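Local coordinates for protein leucine aminopeptidase 2, chloroplastic (Streptomyces sp. BC16019, PDB 5LHJ) that acts in bottromycin maturation as a manganese-binding aminopeptidase of the M17 family, probably removing unsubstituted N-terminal amino acids from peptides, at residues A35-A40 and A107-D113; A60-V66 and L78-G83; A124-R129 and E163-E169; F93-A98 and A130-A135; D113-A117 and V159-E163. All coordinates share one frame; numbering follows the deposited sequence.

Interaction 1. Residues A35-A40 and A107-D113; sequences AADVVA and ARTLRLD
Asp37 takes two backbone N-H groups of segment 107-113 on one carboxylate oxygen: Arg108 N lies 2.8 Å from Asp37 OD2, and Thr109 N lies 3.1 Å from the same Asp37 OD2. The first arrives on the anti lone pair, the second from above the carboxylate plane. Thr109 answers with its hydroxyl, whose OG1 accepts from Asp37 N at 2.9 Å and donates to Ala35 O, in the carbonyl plane and on a lone pair. A chi1 of 57° puts that OG1 between the backbone N and the carbonyl carbon of Thr109. With an alanine in place of Asp37, the N-H groups of Arg108 and Thr109 would probably lose their shared acceptor, setting the entry to the strand freer to shift. Beyond this point the strands run parallel, pairing Val38 with Leu110, Val39 with Arg111 and Ala40 with Leu112; Arg111 N to Val38 O, at 2.9 Å and 169°, is nearly straight. They are neighbours inside the mixed five-stranded sheet of the N-terminal domain, a domain of the macro clan. On the Val39 face, Val39 CG2 sits 3.5 Å above the plane of the Arg111 guanidinium. A bend at chi3 (78°) turns that group to Asp113, whose OD1 receives Arg111 NE at 2.8 Å while OD2 takes NH2, each on a syn lone pair. The other face is apolar: Val38 CG2 meets Ala107 CB at 3.5 Å, and Ala40 CB meets Leu112 CD2 at 3.8 Å. There Leu110 and Leu112 rest on Val101 and Ser100 of helix 90-102.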
# COMPACT_ATOMS: atom_id res chain seq x y z
N ALA A 35 5.97 23.71 -57.19
CA ALA A 35 4.78 22.81 -57.10
C ALA A 35 4.72 22.08 -55.76
O ALA A 35 5.76 21.77 -55.16
CB ALA A 35 4.77 21.81 -58.25
N ALA A 36 3.51 21.82 -55.30
CA ALA A 36 3.30 21.04 -54.09
C ALA A 36 3.65 19.58 -54.38
O ALA A 36 3.23 19.03 -55.39
CB ALA A 36 1.87 21.17 -53.60
N ASP A 37 4.43 18.96 -53.51
CA ASP A 37 4.68 17.53 -53.61
C ASP A 37 3.43 16.78 -53.19
O ASP A 37 3.13 15.74 -53.75
CB ASP A 37 5.84 17.11 -52.72
CG ASP A 37 7.14 17.76 -53.11
OD1 ASP A 37 7.37 17.98 -54.32
OD2 ASP A 37 7.93 18.09 -52.20
N VAL A 38 2.71 17.33 -52.20
CA VAL A 38 1.47 16.74 -51.68
C VAL A 38 0.37 17.80 -51.59
O VAL A 38 0.62 18.94 -51.16
CB VAL A 38 1.69 16.11 -50.28
CG1 VAL A 38 0.41 15.45 -49.77
CG2 VAL A 38 2.82 15.10 -50.32
N VAL A 39 -0.83 17.43 -52.01
CA VAL A 39 -2.03 18.25 -51.87
C VAL A 39 -3.06 17.45 -51.06
O VAL A 39 -3.36 16.31 -51.41
CB VAL A 39 -2.65 18.60 -53.23
CG1 VAL A 39 -3.97 19.35 -53.06
CG2 VAL A 39 -1.66 19.43 -54.06
N ALA A 40 -3.59 18.06 -50.00
CA ALA A 40 -4.61 17.45 -49.16
C ALA A 40 -5.98 18.03 -49.48
O ALA A 40 -6.20 19.24 -49.29
CB ALA A 40 -4.30 17.66 -47.70
N ALA A 107 7.81 14.40 -48.16
CA ALA A 107 7.58 15.52 -49.07
C ALA A 107 8.23 16.80 -48.56
O ALA A 107 8.32 17.01 -47.36
CB ALA A 107 6.09 15.75 -49.24
N ARG A 108 8.67 17.64 -49.49
CA ARG A 108 9.22 18.94 -49.15
C ARG A 108 8.15 20.00 -48.99
O ARG A 108 8.31 20.92 -48.19
CB ARG A 108 10.20 19.43 -50.23
CG ARG A 108 11.41 18.53 -50.47
CD ARG A 108 12.33 19.21 -51.48
NE ARG A 108 13.47 18.37 -51.86
CZ ARG A 108 14.40 18.70 -52.76
NH1 ARG A 108 14.35 19.87 -53.40
NH2 ARG A 108 15.40 17.85 -53.02
N THR A 109 7.07 19.89 -49.77
CA THR A 109 6.01 20.91 -49.78
C THR A 109 4.61 20.28 -49.71
O THR A 109 4.34 19.30 -50.40
CB THR A 109 6.12 21.79 -51.04
OG1 THR A 109 6.04 20.95 -52.20
CG2 THR A 109 7.45 22.52 -51.08
N LEU A 110 3.75 20.85 -48.86
CA LEU A 110 2.38 20.39 -48.66
C LEU A 110 1.40 21.55 -48.80
O LEU A 110 1.59 22.59 -48.17
CB LEU A 110 2.23 19.77 -47.25
CG LEU A 110 0.81 19.48 -46.75
CD1 LEU A 110 0.13 18.42 -47.61
CD2 LEU A 110 0.87 19.07 -45.29
N ARG A 111 0.38 21.39 -49.64
CA ARG A 111 -0.69 22.38 -49.75
C ARG A 111 -1.97 21.75 -49.20
O ARG A 111 -2.41 20.72 -49.70
CB ARG A 111 -0.92 22.82 -51.20
CG ARG A 111 -1.83 24.04 -51.28
CD ARG A 111 -2.12 24.48 -52.71
NE ARG A 111 -3.12 23.63 -53.36
CZ ARG A 111 -2.97 22.98 -54.51
NH1 ARG A 111 -1.84 23.04 -55.23
NH2 ARG A 111 -3.98 22.25 -54.98
N LEU A 112 -2.52 22.36 -48.15
CA LEU A 112 -3.80 21.95 -47.58
C LEU A 112 -4.92 22.73 -48.26
O LEU A 112 -4.99 23.96 -48.13
CB LEU A 112 -3.82 22.24 -46.07
CG LEU A 112 -2.65 21.64 -45.29
CD1 LEU A 112 -2.66 22.13 -43.86
CD2 LEU A 112 -2.69 20.13 -45.37
N ASP A 113 -5.78 22.02 -48.98
CA ASP A 113 -7.00 22.60 -49.56
C ASP A 113 -8.23 22.39 -48.68
O ASP A 113 -9.34 22.71 -49.10
CB ASP A 113 -7.25 22.03 -50.96
CG ASP A 113 -6.21 22.48 -51.99
OD1 ASP A 113 -5.28 23.25 -51.66
OD2 ASP A 113 -6.31 22.05 -53.16

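Interaction 2. Residues A60-V66 and L78-G83; sequences ARPGQVV and LNVGLG
Gly81, with the most surface buried here, is pressed against the 61-64 turn, and its CA lies 3.2 Å from Arg61 O in a CA-H...O contact. A beta carbon at this position would collide with that oxygen, so glycine fits the close approach. The backbone of Gly81 is held at both polar atoms: Gly81 N donates to Gln64 O at 2.9 Å, and Gly81 O receives Gly63 N at 3.0 Å, a donor standing 40° out of the carbonyl plane. Gly63 occupies the third position of a type II turn from Arg61 to Gln64, and its positive phi of 78° suits glycine. Further along, Val65 faces Val80 as an antiparallel non-hydrogen-bonded pair. Val65 CG1, anti to its backbone nitrogen at a chi1 of 176°, comes within 4.1 Å of Leu78 CD2, and the other methyl of Val65, CG2, leans on Val80 CG1. Val66 and Asn79 make the next, hydrogen-bonded pair, joined by Val66 N to Asn79 O at 3.0 Å and by the reciprocal bond from Asn79 N to Val66 O. A water also accepts from Asn79 ND2 at 2.8 Å and donates to Val66 O, tying the amide to this backbone. This is the open end of the beta hairpin of strands 65-69 and 76-81, whose first strand is one of the two outer strands, within this chain, of the N-terminal domain's five-stranded sheet.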
# COMPACT_ATOMS: atom_id res chain seq x y z
N ALA A 60 -14.57 8.91 -45.90
CA ALA A 60 -14.59 10.25 -45.34
C ALA A 60 -14.83 10.33 -43.82
O ALA A 60 -15.41 11.30 -43.35
CB ALA A 60 -15.59 11.11 -46.09
N ARG A 61 -14.35 9.34 -43.06
CA ARG A 61 -14.38 9.43 -41.59
C ARG A 61 -13.47 10.59 -41.17
O ARG A 61 -12.41 10.75 -41.75
CB ARG A 61 -13.87 8.16 -40.91
CG ARG A 61 -14.75 6.94 -41.08
CD ARG A 61 -14.31 5.74 -40.23
NE ARG A 61 -13.15 5.03 -40.79
CZ ARG A 61 -11.86 5.29 -40.52
NH1 ARG A 61 -11.51 6.26 -39.67
NH2 ARG A 61 -10.91 4.57 -41.11
N PRO A 62 -13.87 11.39 -40.16
CA PRO A 62 -13.02 12.53 -39.76
C PRO A 62 -11.58 12.13 -39.46
O PRO A 62 -11.34 11.22 -38.68
CB PRO A 62 -13.72 13.04 -38.50
CG PRO A 62 -15.15 12.73 -38.75
CD PRO A 62 -15.13 11.38 -39.40
N GLY A 63 -10.63 12.78 -40.14
CA GLY A 63 -9.22 12.45 -39.98
C GLY A 63 -8.69 11.20 -40.69
O GLY A 63 -7.49 10.92 -40.61
N GLN A 64 -9.55 10.45 -41.39
CA GLN A 64 -9.10 9.32 -42.21
C GLN A 64 -8.34 9.88 -43.40
O GLN A 64 -8.82 10.80 -44.06
CB GLN A 64 -10.28 8.51 -42.73
CG GLN A 64 -9.89 7.32 -43.61
CD GLN A 64 -11.08 6.60 -44.19
OE1 GLN A 64 -12.16 7.17 -44.36
NE2 GLN A 64 -10.89 5.32 -44.53
N VAL A 65 -7.17 9.31 -43.70
CA VAL A 65 -6.36 9.77 -44.81
C VAL A 65 -6.02 8.61 -45.73
O VAL A 65 -5.52 7.59 -45.26
CB VAL A 65 -5.06 10.42 -44.32
CG1 VAL A 65 -4.18 10.82 -45.49
CG2 VAL A 65 -5.39 11.63 -43.45
N VAL A 66 -6.27 8.78 -47.02
CA VAL A 66 -5.81 7.83 -48.05
C VAL A 66 -5.02 8.58 -49.12
O VAL A 66 -5.56 9.48 -49.76
CB VAL A 66 -6.99 7.07 -48.68
CG1 VAL A 66 -6.48 6.11 -49.75
CG2 VAL A 66 -7.75 6.31 -47.61
N LEU A 78 -3.71 13.56 -51.01
CA LEU A 78 -4.32 12.97 -49.82
C LEU A 78 -5.80 13.30 -49.83
O LEU A 78 -6.17 14.47 -49.84
CB LEU A 78 -3.71 13.52 -48.54
CG LEU A 78 -2.20 13.46 -48.36
CD1 LEU A 78 -1.84 14.11 -47.04
CD2 LEU A 78 -1.68 12.05 -48.45
N ASN A 79 -6.64 12.27 -49.85
CA ASN A 79 -8.04 12.45 -49.51
C ASN A 79 -8.21 12.36 -48.00
O ASN A 79 -7.80 11.36 -47.38
CB ASN A 79 -8.92 11.45 -50.25
CG ASN A 79 -9.09 11.82 -51.72
OD1 ASN A 79 -9.42 12.96 -52.06
ND2 ASN A 79 -8.85 10.86 -52.60
N VAL A 80 -8.83 13.39 -47.42
CA VAL A 80 -8.88 13.55 -45.97
C VAL A 80 -10.33 13.70 -45.54
O VAL A 80 -11.04 14.60 -46.01
CB VAL A 80 -8.07 14.77 -45.51
CG1 VAL A 80 -8.04 14.86 -43.98
CG2 VAL A 80 -6.66 14.72 -46.09
N GLY A 81 -10.78 12.82 -44.65
CA GLY A 81 -12.17 12.81 -44.22
C GLY A 81 -12.55 13.99 -43.34
O GLY A 81 -11.81 14.38 -42.44
N LEU A 82 -13.72 14.56 -43.61
CA LEU A 82 -14.32 15.62 -42.78
C LEU A 82 -15.68 15.21 -42.21
O LEU A 82 -16.37 16.04 -41.59
CB LEU A 82 -14.46 16.90 -43.60
CG LEU A 82 -13.15 17.54 -44.10
CD1 LEU A 82 -13.45 18.60 -45.14
CD2 LEU A 82 -12.36 18.16 -42.95
N GLY A 83 -16.07 13.95 -42.38
CA GLY A 83 -17.35 13.46 -41.88
C GLY A 83 -18.54 14.11 -42.55
O GLY A 83 -18.39 14.82 -43.56
O HOH W 1 -7.50 8.62 -51.72

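Interaction 3. Residues A124-R129 and E163-E169; sequences AAERAR and ERRAVAE
Arg129 and Glu169, together with Glu126, form a salt-bridge network across two helices packed close at their N-terminal ends. Arg129 NE donates to Glu169 OE1 at 2.8 Å, meeting it nearly along the C-O axis, while NH2 adds a weak bond to the same oxygen. The guanidinium and carboxylate planes are 18° apart, so the pair lies almost flat. From the other side of the guanidinium, NH1 reaches Glu126 OE2 at 2.8 Å and within the guanidinium plane. With CG anti to the backbone N (chi1 -169°) and a bend at chi3, Arg129 can span both acids; Glu169 OE1 also has a long, weak ion pair with Arg494. The segment axes approach to 7.7 Å at 35°, joining helix 124-139 of the N-terminal domain to helix 164-185, which, as in M17 relatives, leads toward the catalytic domain. Alanines permit this spacing: Ala166 CB meets Ala125 O at 3.2 Å, and Ala128 CB touches Glu163 CB at 3.7 Å and Val167 CG2 at 4.0 Å. Glu163, at the N-cap position of helix 164-185, bends at chi2 and lays its carboxylate beside the first turn of the other helix, OE1 being 3.6 Å from Ala125 CB.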
# COMPACT_ATOMS: atom_id res chain seq x y z
N ALA A 124 -16.20 30.16 -43.75
CA ALA A 124 -14.89 30.09 -44.41
C ALA A 124 -13.73 30.56 -43.54
O ALA A 124 -12.67 29.92 -43.52
CB ALA A 124 -14.92 30.88 -45.72
N ALA A 125 -13.91 31.68 -42.84
CA ALA A 125 -12.86 32.21 -41.95
C ALA A 125 -12.54 31.24 -40.80
O ALA A 125 -11.37 31.07 -40.45
CB ALA A 125 -13.24 33.56 -41.40
N GLU A 126 -13.57 30.63 -40.24
CA GLU A 126 -13.40 29.65 -39.15
C GLU A 126 -12.71 28.39 -39.66
O GLU A 126 -11.85 27.83 -38.98
CB GLU A 126 -14.74 29.31 -38.49
CG GLU A 126 -15.19 30.27 -37.40
CD GLU A 126 -15.34 31.72 -37.87
OE1 GLU A 126 -16.05 31.97 -38.87
OE2 GLU A 126 -14.75 32.62 -37.23
N ARG A 127 -13.05 27.96 -40.88
CA ARG A 127 -12.35 26.81 -41.51
C ARG A 127 -10.87 27.11 -41.69
O ARG A 127 -10.01 26.30 -41.33
CB ARG A 127 -12.98 26.46 -42.86
CG ARG A 127 -14.41 25.94 -42.75
CD ARG A 127 -14.90 25.29 -44.02
NE ARG A 127 -14.68 26.05 -45.24
CZ ARG A 127 -15.58 26.80 -45.89
NH1 ARG A 127 -16.81 27.00 -45.43
NH2 ARG A 127 -15.22 27.40 -47.02
N ALA A 128 -10.57 28.29 -42.24
CA ALA A 128 -9.18 28.67 -42.52
C ALA A 128 -8.33 28.76 -41.24
O ALA A 128 -7.20 28.27 -41.20
CB ALA A 128 -9.12 29.99 -43.30
N ARG A 129 -8.89 29.38 -40.21
CA ARG A 129 -8.21 29.53 -38.92
C ARG A 129 -7.90 28.16 -38.30
O ARG A 129 -6.77 27.91 -37.85
CB ARG A 129 -9.05 30.38 -37.96
CG ARG A 129 -8.34 30.81 -36.68
CD ARG A 129 -9.24 31.65 -35.77
NE ARG A 129 -9.76 32.81 -36.48
CZ ARG A 129 -11.02 32.99 -36.93
NH1 ARG A 129 -12.00 32.10 -36.71
NH2 ARG A 129 -11.31 34.10 -37.61
N GLU A 163 -9.13 33.56 -47.15
CA GLU A 163 -9.20 34.10 -45.79
C GLU A 163 -7.81 34.22 -45.16
O GLU A 163 -7.48 33.54 -44.19
CB GLU A 163 -10.10 33.22 -44.92
CG GLU A 163 -11.54 33.07 -45.43
CD GLU A 163 -12.37 34.33 -45.29
OE1 GLU A 163 -12.08 35.20 -44.44
OE2 GLU A 163 -13.35 34.47 -46.05
N ARG A 164 -7.00 35.14 -45.69
CA ARG A 164 -5.60 35.24 -45.27
C ARG A 164 -5.44 35.75 -43.84
O ARG A 164 -4.53 35.31 -43.14
CB ARG A 164 -4.79 36.12 -46.23
CG ARG A 164 -4.87 35.73 -47.71
CD ARG A 164 -4.79 34.23 -47.99
NE ARG A 164 -3.57 33.63 -47.44
CZ ARG A 164 -3.32 32.32 -47.38
NH1 ARG A 164 -2.18 31.90 -46.84
NH2 ARG A 164 -4.19 31.43 -47.83
N ARG A 165 -6.31 36.66 -43.41
CA ARG A 165 -6.30 37.15 -42.03
C ARG A 165 -6.51 35.99 -41.06
O ARG A 165 -5.78 35.85 -40.08
CB ARG A 165 -7.36 38.24 -41.84
CG ARG A 165 -7.68 38.65 -40.40
CD ARG A 165 -6.69 39.64 -39.85
NE ARG A 165 -6.89 40.99 -40.40
CZ ARG A 165 -6.13 42.05 -40.11
NH1 ARG A 165 -5.08 41.94 -39.28
NH2 ARG A 165 -6.40 43.22 -40.67
N ALA A 166 -7.51 35.15 -41.35
CA ALA A 166 -7.82 33.98 -40.51
C ALA A 166 -6.65 33.00 -40.44
O ALA A 166 -6.37 32.45 -39.37
CB ALA A 166 -9.07 33.28 -41.02
N VAL A 167 -5.96 32.78 -41.56
CA VAL A 167 -4.77 31.91 -41.59
C VAL A 167 -3.69 32.48 -40.66
O VAL A 167 -3.13 31.75 -39.83
CB VAL A 167 -4.22 31.70 -43.01
CG1 VAL A 167 -2.87 30.99 -42.98
CG2 VAL A 167 -5.22 30.91 -43.85
N ALA A 168 -3.43 33.78 -40.77
CA ALA A 168 -2.44 34.44 -39.92
C ALA A 168 -2.78 34.33 -38.44
O ALA A 168 -1.88 34.06 -37.64
CB ALA A 168 -2.28 35.91 -40.33
N GLU A 169 -4.05 34.52 -38.09
CA GLU A 169 -4.54 34.40 -36.71
C GLU A 169 -4.31 32.98 -36.18
O GLU A 169 -3.83 32.79 -35.06
CB GLU A 169 -6.04 34.72 -36.60
CG GLU A 169 -6.44 36.20 -36.69
CD GLU A 169 -7.95 36.42 -36.77
OE1 GLU A 169 -8.75 35.46 -36.54
OE2 GLU A 169 -8.35 37.56 -37.10

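Interaction 4. Residues F93-A98 and A130-A135; sequences FRAAAA and AVAEGA
Gly134 and Ala97 mark the tight part of this crossing of helices 90-102 and 124-139, both in the N-terminal domain, where the segment axes come within 7.0 Å at 41°. Gly134 CA approaches Arg94 O at 3.4 Å in a CA-H...O contact, and a beta carbon there would clash with that oxygen and with Ala97 CB. Ala97 CB in turn sits 3.3 Å from Val131 O and also meets Val131 CG1. Phe93 packs less closely, its CB and CD2 each 4.0 Å from Val131 CG2, with the ring leading away toward Leu82. The polar side holds a water and is joined by charge rather than close packing. Here Arg94 and Glu133 lie side by side, pointing the same way, and Arg94 NE donates to Glu133 OE1 at 2.9 Å, the acceptor lying 21° out of the guanidinium plane. CG set anti to the backbone N (chi1 -157°), with a bend at chi3, carries the guanidinium over to that acid. Were a leucine to replace Arg94, the Glu133 carboxylate would probably be left without its close countercharge, keeping a long, weak ion pair to Arg487. In the guanidinium plane, the bridging water accepts from Arg94 NH2 at 2.9 Å and donates weakly to Glu133 OE2.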
# COMPACT_ATOMS: atom_id res chain seq x y z
N PHE A 93 -12.08 20.35 -38.64
CA PHE A 93 -11.05 20.90 -39.54
C PHE A 93 -9.66 20.93 -38.92
O PHE A 93 -8.67 20.65 -39.59
CB PHE A 93 -11.47 22.29 -40.05
CG PHE A 93 -12.54 22.22 -41.09
CD1 PHE A 93 -13.88 22.21 -40.72
CD2 PHE A 93 -12.22 22.09 -42.43
CE1 PHE A 93 -14.88 22.10 -41.68
CE2 PHE A 93 -13.21 21.98 -43.40
CZ PHE A 93 -14.54 21.99 -43.02
N ARG A 94 -9.60 21.26 -37.64
CA ARG A 94 -8.34 21.29 -36.92
C ARG A 94 -7.72 19.89 -36.90
O ARG A 94 -6.55 19.70 -37.24
CB ARG A 94 -8.58 21.84 -35.49
CG ARG A 94 -7.36 22.43 -34.84
CD ARG A 94 -7.66 23.00 -33.47
NE ARG A 94 -8.40 24.27 -33.49
CZ ARG A 94 -9.68 24.45 -33.17
NH1 ARG A 94 -10.48 23.44 -32.76
NH2 ARG A 94 -10.18 25.67 -33.24
N ALA A 95 -8.54 18.90 -36.54
CA ALA A 95 -8.11 17.49 -36.52
C ALA A 95 -7.73 16.95 -37.90
O ALA A 95 -6.76 16.19 -38.02
CB ALA A 95 -9.18 16.61 -35.88
N ALA A 96 -8.50 17.30 -38.94
CA ALA A 96 -8.18 16.87 -40.31
C ALA A 96 -6.86 17.44 -40.80
O ALA A 96 -6.10 16.76 -41.49
CB ALA A 96 -9.30 17.23 -41.27
N ALA A 97 -6.56 18.69 -40.44
CA ALA A 97 -5.30 19.31 -40.83
C ALA A 97 -4.12 18.61 -40.14
O ALA A 97 -3.08 18.37 -40.75
CB ALA A 97 -5.30 20.79 -40.49
N ALA A 98 -4.29 18.27 -38.86
CA ALA A 98 -3.23 17.56 -38.14
C ALA A 98 -2.99 16.17 -38.73
O ALA A 98 -1.84 15.75 -38.89
CB ALA A 98 -3.55 17.47 -36.66
N ALA A 130 -8.89 27.26 -38.33
CA ALA A 130 -8.75 25.92 -37.76
C ALA A 130 -7.74 25.05 -38.52
O ALA A 130 -6.95 24.34 -37.90
CB ALA A 130 -10.10 25.23 -37.69
N VAL A 131 -7.77 25.10 -39.85
CA VAL A 131 -6.82 24.35 -40.67
C VAL A 131 -5.39 24.83 -40.42
O VAL A 131 -4.48 24.01 -40.26
CB VAL A 131 -7.19 24.41 -42.16
CG1 VAL A 131 -6.09 23.81 -43.04
CG2 VAL A 131 -8.50 23.66 -42.41
N ALA A 132 -5.19 26.14 -40.37
CA ALA A 132 -3.86 26.69 -40.08
C ALA A 132 -3.36 26.23 -38.71
O ALA A 132 -2.19 25.83 -38.57
CB ALA A 132 -3.87 28.21 -40.16
N GLU A 133 -4.24 26.29 -37.71
CA GLU A 133 -3.89 25.83 -36.36
C GLU A 133 -3.52 24.37 -36.34
O GLU A 133 -2.49 23.98 -35.77
CB GLU A 133 -5.04 26.05 -35.37
CG GLU A 133 -5.22 27.48 -34.94
CD GLU A 133 -6.32 27.67 -33.90
OE1 GLU A 133 -6.76 26.67 -33.27
OE2 GLU A 133 -6.70 28.85 -33.69
N GLY A 134 -4.36 23.54 -36.95
CA GLY A 134 -4.17 22.08 -36.92
C GLY A 134 -2.88 21.66 -37.61
O GLY A 134 -2.23 20.70 -37.18
N ALA A 135 -2.51 22.38 -38.67
CA ALA A 135 -1.28 22.10 -39.41
C ALA A 135 -0.05 22.32 -38.54
O ALA A 135 0.82 21.45 -38.47
CB ALA A 135 -1.20 22.96 -40.65
O HOH W 2 -9.50 28.22 -34.34

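Interaction 5. Residues D113-A117 and V159-E163; sequences DLALA and VATPE
Ala115 meets Ala160 and Thr161 through two bridging waters, with no direct hydrogen bond between the segments. One water accepts from Ala115 N at 2.8 Å and donates to Ala160 O, also at 2.8 Å. The second donates to Ala115 O at 3.0 Å and lies 2.6 Å from Thr161 OG1. Both backbone polar atoms of Ala115 thus reach across by way of solvent; the two segments bury a modest 214 Å² between them. Thr161 OG1 has a further task, accepting from Glu163 N at 2.9 Å and 165° to form an ST turn. With OG1 anti to the backbone N (chi1 174°), the hydroxyl lies beside the carbonyl carbon, on the side where the chain runs on to Glu163. The direct contacts are few. Ala160 CB is 3.4 Å from Asp113 OD1, an oxygen whose salt-bridge partner is Arg111; its apolar neighbour is Leu116 CD1, at 4.1 Å. The other methyl of Leu116, CD2, lies alongside Thr161 CA and reaches Pro162 CD at 4.4 Å. These loops leave the C-terminal ends of the neighbouring parallel strands 109-112 and 156-159. The short 3-10 turn 114-116 points Leu114 at helix 90-102, Ala115 O receives Arg127 NE of helix 124-139, and Thr161 packs against Val167 of helix 164-185.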
# COMPACT_ATOMS: atom_id res chain seq x y z
N ASP A 113 -5.78 22.02 -48.98
CA ASP A 113 -7.00 22.60 -49.56
C ASP A 113 -8.23 22.39 -48.68
O ASP A 113 -9.34 22.71 -49.10
CB ASP A 113 -7.25 22.03 -50.96
CG ASP A 113 -6.21 22.48 -51.99
OD1 ASP A 113 -5.28 23.25 -51.66
OD2 ASP A 113 -6.31 22.05 -53.16
N LEU A 114 -8.05 21.92 -47.45
CA LEU A 114 -9.17 21.52 -46.59
C LEU A 114 -10.17 22.64 -46.32
O LEU A 114 -11.38 22.38 -46.26
CB LEU A 114 -8.66 20.99 -45.23
CG LEU A 114 -7.67 19.83 -45.22
CD1 LEU A 114 -7.28 19.53 -43.77
CD2 LEU A 114 -8.19 18.56 -45.87
N ALA A 115 -9.69 23.87 -46.14
CA ALA A 115 -10.58 24.99 -45.81
C ALA A 115 -11.47 25.42 -46.99
O ALA A 115 -12.40 26.21 -46.79
CB ALA A 115 -9.78 26.18 -45.29
N LEU A 116 -11.16 24.94 -48.19
CA LEU A 116 -12.01 25.17 -49.37
C LEU A 116 -13.25 24.29 -49.39
O LEU A 116 -14.22 24.63 -50.08
CB LEU A 116 -11.22 24.94 -50.66
CG LEU A 116 -10.00 25.86 -50.85
CD1 LEU A 116 -9.21 25.49 -52.09
CD2 LEU A 116 -10.42 27.32 -50.91
N ALA A 117 -13.25 23.19 -48.65
CA ALA A 117 -14.44 22.35 -48.52
C ALA A 117 -15.57 23.14 -47.84
O ALA A 117 -15.45 23.55 -46.68
CB ALA A 117 -14.13 21.08 -47.75
N VAL A 159 -1.62 26.89 -46.73
CA VAL A 159 -3.05 26.75 -46.52
C VAL A 159 -3.76 27.55 -47.61
O VAL A 159 -3.59 28.78 -47.68
CB VAL A 159 -3.49 27.26 -45.13
CG1 VAL A 159 -4.99 27.07 -44.92
CG2 VAL A 159 -2.72 26.52 -44.03
N ALA A 160 -4.51 26.85 -48.47
CA ALA A 160 -5.25 27.48 -49.57
C ALA A 160 -6.59 28.02 -49.09
O ALA A 160 -7.40 27.28 -48.52
CB ALA A 160 -5.45 26.50 -50.72
N THR A 161 -6.81 29.32 -49.29
CA THR A 161 -8.05 30.00 -48.91
C THR A 161 -7.88 31.49 -49.22
O THR A 161 -6.77 32.00 -49.11
CB THR A 161 -8.40 29.85 -47.41
OG1 THR A 161 -9.55 30.65 -47.07
CG2 THR A 161 -7.23 30.26 -46.50
N PRO A 162 -8.98 32.18 -49.60
CA PRO A 162 -8.91 33.65 -49.62
C PRO A 162 -8.85 34.31 -48.22
O PRO A 162 -8.55 35.50 -48.14
CB PRO A 162 -10.20 34.06 -50.35
CG PRO A 162 -11.11 32.90 -50.20
CD PRO A 162 -10.27 31.67 -50.08
N GLU A 163 -9.13 33.56 -47.15
CA GLU A 163 -9.20 34.10 -45.79
C GLU A 163 -7.81 34.22 -45.16
O GLU A 163 -7.48 33.54 -44.19
CB GLU A 163 -10.10 33.22 -44.92
CG GLU A 163 -11.54 33.07 -45.43
CD GLU A 163 -12.37 34.33 -45.29
OE1 GLU A 163 -12.08 35.20 -44.44
OE2 GLU A 163 -13.35 34.47 -46.05
O HOH W 3 -7.25 24.99 -46.98
O HOH W 4 -11.73 29.15 -46.95

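Overall arrangement
From the N terminus, interaction 1 closes the longest loop, bringing strand 109-112 back beside strand 38-43, and interaction 2 is nested inside it as the hairpin's open end; the two touch where Val39 meets Leu78 in the sheet. Interaction 4 opens within that same loop, at helix 90-102, but closes after it, at 130-135, and so crosses interaction 1; Leu112 packs on Val131 and Ala135 there. Interaction 5 opens at 113-117 and closes at 159-163; interaction 3 opens at 124-129 and closes at 163-169; each crosses the other and interaction 4. Interaction 5 shares Asp113 with interaction 1 and Glu163 with interaction 3. Together they tie the sheet to helices 90-102, 124-139 and 164-185.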